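Local atomic coordinates of glutamate receptor 1 (PDB entry 4IO2), a protein that binds glutamate through its extracellular ligand-binding domain, the part described here, and probably works as a ligand-gated ion channel of the glutamate receptor family. Residues Q59-P62 with P63-Y67; K160-Q163 with E164-S168. All coordinates share one frame; numbering follows the deposited sequence.

Contact 1: residues Q59-P62 with P63-Y67; sequences QLAP and PNTSY. With GLU (glutamic acid), chain E.
T65 closes back on P62 through two hydrogen bonds to one carbonyl. Its backbone N lies 3.0 Å from P62 O, the bond that completes a type I beta turn, and its hydroxyl OG1 is nearer still, 2.7 Å from P62 O. Both donors reach the oxygen from the same face of the carbonyl, out of its plane. The torsion of T65 sets OG1 opposite its own carbonyl carbon and beside its backbone N (chi1 -53°), which lets a single residue grip the oxygen twice. The inner side of the turn is tight: OG1 rests 3.4 Å from P62 CD, and buried A61 brings its CB to 3.7 Å from OG1, its single methyl group fitting beside the hydroxyl. Proline suits position 63, the second of the turn, because its ring restricts phi (here -49°) to near the -60° that a type I turn uses there. On the outer side the packing is loose: the CB of exposed N64 points away from Q59-P62.

Beyond the turn, S66 caps the helix of residues 67-75 by bonding through OG to G69 N, and buried Y67 opens that helix facing the ligand. The CB of bound glutamate sits 3.5 Å above the Y67 ring plane, over its centre, while Y67 OH is hydrogen-bonded to D85 and R162. A leucine here would probably take the flat platform from under the ligand's aliphatic carbons and leave D85 and R162 without their shared hydroxyl. This tight strand-to-helix connection, delivering an aromatic ring to the ligand, belongs to the glutamate pocket of the bilobed periplasmic-binding-protein fold.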
ATOM      1  N   GLN A  59     -18.615   6.428 -16.550  1.00 17.18           N
ATOM      2  CA  GLN A  59     -18.249   6.815 -17.899  0.56 18.95           C
ATOM      3  C   GLN A  59     -16.979   6.095 -18.326  1.00 18.41           C
ATOM      4  O   GLN A  59     -15.915   6.302 -17.753  1.00 17.77           O
ATOM      5  CB  GLN A  59     -18.046   8.323 -17.963  0.56 21.51           C
ATOM      6  CG  GLN A  59     -19.297   9.134 -17.682  0.56 23.67           C
ATOM      7  CD  GLN A  59     -20.273   9.119 -18.848  0.56 26.45           C
ATOM      8  OE1 GLN A  59     -19.872   9.026 -19.999  0.56 27.92           O
ATOM      9  NE2 GLN A  59     -21.557   9.207 -18.546  0.56 27.46           N
ATOM     10  N   LEU A  60     -17.095   5.241 -19.335  1.00 18.52           N
ATOM     11  CA  LEU A  60     -15.936   4.550 -19.901  1.00 18.36           C
ATOM     12  C   LEU A  60     -15.096   5.518 -20.734  1.00 17.96           C
ATOM     13  O   LEU A  60     -15.616   6.217 -21.640  1.00 20.13           O
ATOM     14  CB  LEU A  60     -16.419   3.403 -20.768  1.00 18.31           C
ATOM     15  CG  LEU A  60     -15.380   2.548 -21.514  1.00 18.82           C
ATOM     16  CD1 LEU A  60     -14.502   1.810 -20.509  1.00 18.25           C
ATOM     17  CD2 LEU A  60     -16.095   1.588 -22.472  1.00 21.54           C
ATOM     18  N   ALA A  61     -13.798   5.557 -20.441  1.00 16.84           N
ATOM     19  CA  ALA A  61     -12.887   6.387 -21.228  1.00 18.29           C
ATOM     20  C   ALA A  61     -12.889   5.879 -22.665  1.00 20.97           C
ATOM     21  O   ALA A  61     -13.001   4.671 -22.917  1.00 21.76           O
ATOM     22  CB  ALA A  61     -11.501   6.359 -20.652  1.00 18.13           C
ATOM     23  N   PRO A  62     -12.744   6.795 -23.612  1.00 24.55           N
ATOM     24  CA  PRO A  62     -12.632   6.411 -25.021  1.00 28.73           C
ATOM     25  C   PRO A  62     -11.538   5.379 -25.254  1.00 29.22           C
ATOM     26  O   PRO A  62     -10.534   5.390 -24.571  1.00 26.15           O
ATOM     27  CB  PRO A  62     -12.266   7.728 -25.708  1.00 31.56           C
ATOM     28  CG  PRO A  62     -12.824   8.770 -24.844  1.00 30.56           C
ATOM     29  CD  PRO A  62     -12.702   8.257 -23.434  1.00 26.69           C
ATOM     30  N   PRO A  63     -11.704   4.529 -26.271  1.00 32.10           N
ATOM     31  CA  PRO A  63     -10.863   3.343 -26.490  1.00 34.68           C
ATOM     32  C   PRO A  63      -9.349   3.614 -26.425  1.00 34.71           C
ATOM     33  O   PRO A  63      -8.578   2.838 -25.844  1.00 36.73           O
ATOM     34  CB  PRO A  63     -11.239   2.887 -27.905  1.00 36.79           C
ATOM     35  CG  PRO A  63     -12.495   3.601 -28.253  1.00 34.84           C
ATOM     36  CD  PRO A  63     -12.623   4.801 -27.388  1.00 34.31           C
ATOM     37  N   ASN A  64      -8.906   4.709 -27.004  1.00 32.11           N
ATOM     38  CA  ASN A  64      -7.465   4.897 -27.092  1.00 31.58           C
ATOM     39  C   ASN A  64      -6.809   5.593 -25.896  1.00 27.70           C
ATOM     40  O   ASN A  64      -5.599   5.800 -25.871  1.00 27.78           O
ATOM     41  CB  ASN A  64      -7.149   5.611 -28.392  1.00 34.86           C
ATOM     42  CG  ASN A  64      -7.500   4.760 -29.612  1.00 40.86           C
ATOM     43  OD1 ASN A  64      -7.425   3.514 -29.563  1.00 44.14           O
ATOM     44  ND2 ASN A  64      -7.905   5.419 -30.705  1.00 44.12           N
ATOM     45  N   THR A  65      -7.604   5.875 -24.875  1.00 23.70           N
ATOM     46  CA  THR A  65      -7.127   6.617 -23.700  1.00 20.92           C
ATOM     47  C   THR A  65      -6.015   5.872 -22.979  1.00 18.88           C
ATOM     48  O   THR A  65      -6.160   4.699 -22.661  1.00 19.43           O
ATOM     49  CB  THR A  65      -8.284   6.871 -22.716  1.00 22.28           C
ATOM     50  OG1 THR A  65      -9.353   7.499 -23.440  1.00 23.66           O
ATOM     51  CG2 THR A  65      -7.831   7.758 -21.571  1.00 22.12           C
ATOM     52  N   SER A  66      -4.924   6.574 -22.698  1.00 18.68           N
ATOM     53  CA  SER A  66      -3.829   6.017 -21.932  1.00 16.53           C
ATOM     54  C   SER A  66      -4.119   6.221 -20.449  1.00 15.84           C
ATOM     55  O   SER A  66      -5.021   7.012 -20.078  1.00 14.83           O
ATOM     56  CB  SER A  66      -2.499   6.670 -22.331  1.00 18.17           C
ATOM     57  OG  SER A  66      -2.462   8.001 -21.865  1.00 19.29           O
ATOM     58  N   TYR A  67      -3.344   5.586 -19.578  1.00 14.32           N
ATOM     59  CA  TYR A  67      -3.526   5.765 -18.139  1.00 12.70           C
ATOM     60  C   TYR A  67      -3.180   7.210 -17.758  1.00 12.92           C
ATOM     61  O   TYR A  67      -3.965   7.856 -17.030  1.00 12.37           O
ATOM     62  CB  TYR A  67      -2.731   4.686 -17.372  1.00 12.68           C
ATOM     63  CG  TYR A  67      -3.516   3.405 -17.342  1.00 11.82           C
ATOM     64  CD1 TYR A  67      -3.521   2.546 -18.432  1.00 13.63           C
ATOM     65  CD2 TYR A  67      -4.295   3.085 -16.261  1.00 11.94           C
ATOM     66  CE1 TYR A  67      -4.297   1.380 -18.435  1.00 12.50           C
ATOM     67  CE2 TYR A  67      -5.102   1.946 -16.237  1.00 11.95           C
ATOM     68  CZ  TYR A  67      -5.082   1.094 -17.338  1.00 11.43           C
ATOM     69  OH  TYR A  67      -5.841  -0.067 -17.369  1.00 12.50           O
TER
HETATM   70  N   GLU E 303      -1.336   0.633 -13.740  1.00 10.91           N
HETATM   71  CA  GLU E 303      -0.661   1.179 -14.921  1.00 10.22           C
HETATM   72  C   GLU E 303      -0.687   2.705 -14.884  1.00 10.32           C
HETATM   73  O   GLU E 303      -1.453   3.281 -14.070  1.00 11.24           O
HETATM   74  CB  GLU E 303      -1.287   0.697 -16.233  1.00 12.57           C
HETATM   75  CG  GLU E 303      -1.342  -0.821 -16.439  1.00 13.19           C
HETATM   76  CD  GLU E 303       0.004  -1.506 -16.675  1.00 13.49           C
HETATM   77  OE1 GLU E 303       1.003  -0.804 -16.819  1.00 16.05           O
HETATM   78  OE2 GLU E 303       0.024  -2.759 -16.790  1.00 13.02           O
HETATM   79  OXT GLU E 303       0.070   3.336 -15.659  1.00 12.48           O

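Contact 2: residues K160-Q163 with E164-S168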
ATOM      1  N   LYS A 160       0.810   1.199 -28.206  1.00 19.59           N
ATOM      2  CA  LYS A 160      -0.369   2.028 -27.993  0.66 19.81           C
ATOM      3  C   LYS A 160      -1.454   1.372 -27.130  1.00 21.24           C
ATOM      4  O   LYS A 160      -2.416   2.019 -26.724  1.00 21.75           O
ATOM      5  CB  LYS A 160      -0.992   2.399 -29.333  0.66 25.62           C
ATOM      6  CG  LYS A 160      -0.074   3.209 -30.222  0.66 27.98           C
ATOM      7  CD  LYS A 160      -0.738   3.591 -31.544  0.66 33.24           C
ATOM      8  CE  LYS A 160       0.163   4.523 -32.364  0.66 37.94           C
ATOM      9  NZ  LYS A 160      -0.491   5.033 -33.588  0.66 39.75           N
ATOM     10  N   SER A 161      -1.304   0.089 -26.849  1.00 18.43           N
ATOM     11  CA  SER A 161      -2.373  -0.672 -26.178  1.00 19.39           C
ATOM     12  C   SER A 161      -1.883  -2.020 -25.719  1.00 16.11           C
ATOM     13  O   SER A 161      -0.809  -2.447 -26.134  1.00 17.77           O
ATOM     14  CB  SER A 161      -3.521  -0.927 -27.142  1.00 20.69           C
ATOM     15  OG  SER A 161      -3.083  -1.801 -28.173  1.00 21.91           O
ATOM     16  N   ARG A 162      -2.638  -2.658 -24.818  1.00 16.72           N
ATOM     17  CA  ARG A 162      -2.350  -4.037 -24.474  1.00 16.15           C
ATOM     18  C   ARG A 162      -2.366  -4.954 -25.702  1.00 16.48           C
ATOM     19  O   ARG A 162      -1.500  -5.803 -25.867  1.00 19.05           O
ATOM     20  CB  ARG A 162      -3.316  -4.532 -23.409  1.00 14.76           C
ATOM     21  CG  ARG A 162      -3.087  -3.871 -22.067  1.00 15.14           C
ATOM     22  CD  ARG A 162      -3.973  -4.481 -20.998  1.00 14.22           C
ATOM     23  NE  ARG A 162      -3.819  -3.806 -19.710  1.00 15.28           N
ATOM     24  CZ  ARG A 162      -4.493  -2.739 -19.288  1.00 14.01           C
ATOM     25  NH1 ARG A 162      -5.457  -2.190 -19.999  1.00 15.62           N
ATOM     26  NH2 ARG A 162      -4.178  -2.238 -18.112  1.00 14.96           N
ATOM     27  N   GLN A 163      -3.350  -4.763 -26.557  1.00 20.28           N
ATOM     28  CA  GLN A 163      -3.425  -5.593 -27.747  1.00 20.31           C
ATOM     29  C   GLN A 163      -2.155  -5.493 -28.591  1.00 21.05           C
ATOM     30  O   GLN A 163      -1.668  -6.512 -29.075  1.00 22.57           O
ATOM     31  CB  GLN A 163      -4.655  -5.261 -28.583  1.00 22.65           C
ATOM     32  CG  GLN A 163      -4.943  -6.298 -29.656  1.00 30.41           C
ATOM     33  CD  GLN A 163      -5.366  -7.630 -29.079  1.00 34.39           C
ATOM     34  OE1 GLN A 163      -6.313  -7.714 -28.298  1.00 36.54           O
ATOM     35  NE2 GLN A 163      -4.647  -8.683 -29.441  1.00 38.09           N
ATOM     36  N   GLU A 164      -1.600  -4.296 -28.767  1.00 22.09           N
ATOM     37  CA  GLU A 164      -0.356  -4.169 -29.521  1.00 21.57           C
ATOM     38  C   GLU A 164       0.788  -4.880 -28.776  1.00 21.57           C
ATOM     39  O   GLU A 164       1.669  -5.467 -29.418  1.00 21.24           O
ATOM     40  CB  GLU A 164      -0.027  -2.689 -29.827  1.00 25.67           C
ATOM     41  CG  GLU A 164       0.641  -2.496 -31.172  1.00 32.67           C
ATOM     42  CD  GLU A 164       1.240  -1.121 -31.422  1.00 32.70           C
ATOM     43  OE1 GLU A 164       0.947  -0.182 -30.670  1.00 24.72           O
ATOM     44  OE2 GLU A 164       1.996  -0.987 -32.415  1.00 37.86           O
ATOM     45  N   MET A 165       0.792  -4.810 -27.441  1.00 17.14           N
ATOM     46  CA  MET A 165       1.807  -5.513 -26.669  1.00 18.38           C
ATOM     47  C   MET A 165       1.715  -7.013 -26.987  1.00 18.91           C
ATOM     48  O   MET A 165       2.718  -7.639 -27.300  1.00 20.30           O
ATOM     49  CB  MET A 165       1.662  -5.211 -25.180  1.00 14.54           C
ATOM     50  CG  MET A 165       2.669  -5.813 -24.266  1.00 18.55           C
ATOM     51  SD  MET A 165       2.402  -5.248 -22.583  1.00 17.08           S
ATOM     52  CE  MET A 165       0.770  -5.916 -22.187  1.00 17.59           C
ATOM     53  N   TYR A 166       0.529  -7.610 -26.834  1.00 20.89           N
ATOM     54  CA  TYR A 166       0.391  -9.061 -27.033  1.00 20.90           C
ATOM     55  C   TYR A 166       0.789  -9.439 -28.458  1.00 21.25           C
ATOM     56  O   TYR A 166       1.578 -10.372 -28.684  1.00 22.61           O
ATOM     57  CB  TYR A 166      -1.050  -9.536 -26.754  1.00 19.96           C
ATOM     58  CG  TYR A 166      -1.634  -9.128 -25.419  1.00 18.43           C
ATOM     59  CD1 TYR A 166      -0.887  -9.199 -24.244  1.00 16.41           C
ATOM     60  CD2 TYR A 166      -2.918  -8.627 -25.334  1.00 18.13           C
ATOM     61  CE1 TYR A 166      -1.432  -8.841 -23.034  1.00 16.77           C
ATOM     62  CE2 TYR A 166      -3.475  -8.262 -24.118  1.00 18.88           C
ATOM     63  CZ  TYR A 166      -2.725  -8.348 -22.977  1.00 15.76           C
ATOM     64  OH  TYR A 166      -3.269  -7.955 -21.777  1.00 17.65           O
ATOM     65  N   ASP A 167       0.264  -8.701 -29.424  1.00 25.26           N
ATOM     66  CA  ASP A 167       0.522  -9.020 -30.836  1.00 25.63           C
ATOM     67  C   ASP A 167       2.006  -8.879 -31.201  1.00 24.79           C
ATOM     68  O   ASP A 167       2.544  -9.675 -31.981  1.00 26.29           O
ATOM     69  CB  ASP A 167      -0.315  -8.124 -31.731  1.00 28.99           C
ATOM     70  CG  ASP A 167      -1.807  -8.408 -31.614  1.00 34.15           C
ATOM     71  OD1 ASP A 167      -2.179  -9.416 -31.006  1.00 36.51           O
ATOM     72  OD2 ASP A 167      -2.617  -7.615 -32.127  1.00 36.01           O
ATOM     73  N   SER A 168       2.689  -7.899 -30.635  1.00 26.49           N
ATOM     74  CA  SER A 168       4.086  -7.681 -30.973  1.00 25.20           C
ATOM     75  C   SER A 168       4.986  -8.773 -30.382  1.00 25.00           C
ATOM     76  O   SER A 168       5.970  -9.161 -30.984  1.00 25.25           O
ATOM     77  CB  SER A 168       4.540  -6.309 -30.486  1.00 25.97           C
ATOM     78  OG  SER A 168       3.833  -5.297 -31.162  1.00 25.41           O
TER
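R162 and Y166 lie side by side one helical turn apart and point the same way, with the guanidinium and phenol planes 32° apart. The aliphatic part of R162 runs beside the tyrosine, its CD 3.6 Å from Y166 OH, while R162 O sits over one face of the Y166 ring, near its rim. The extended chain of R162 carries the guanidinium onward, where NH2 is hydrogen-bonded to Y67 OH, leaving methylenes to pack on the tyrosine.

On the exposed side, Q163 crosses D167 at a slant. With CG opposite the backbone N (chi1 -167°) and a bend at the next bond, NE2 comes 3.0 Å from D167 OD1, approaching from above the carboxylate plane; NE2 also bonds to Y192 OH.

At the start of the helix, the small hydroxyl of S161 suits the cap: its OG accepts from the first-turn E164 N at 3.0 Å. E164 in turn reaches back past the N-cap, its OE1 accepting from K160 N at 2.8 Å almost in line with the carboxylate C-O bond. The carboxylate is probably also favoured by the partial positive charge at the helix N-terminus. Together these bonds make an N-cap motif at the start of helix 162-170.

In the fold
Contact 1 and contact 2 lie about 16 Å apart between centres, yet their side chains meet at the pocket: Y67 OH and R162 NH2 are 2.8 Å apart, probably hydrogen-bonded. Each sits at the start of a helix, 67-75 and 162-170, in what are by fold the two lobes of the domain, so the pair bridges the cleft beside the ligand, consistent with a closed, glutamate-bound state. The side chain of R162 is about 4 Å from the bound GLU, nearest atoms. D85, R92 and T87 bind the ligand along with R136, A140 and D180, the last three from the same lobe as contact 2; M165 lies about 3 Å from R136, side chain to side chain.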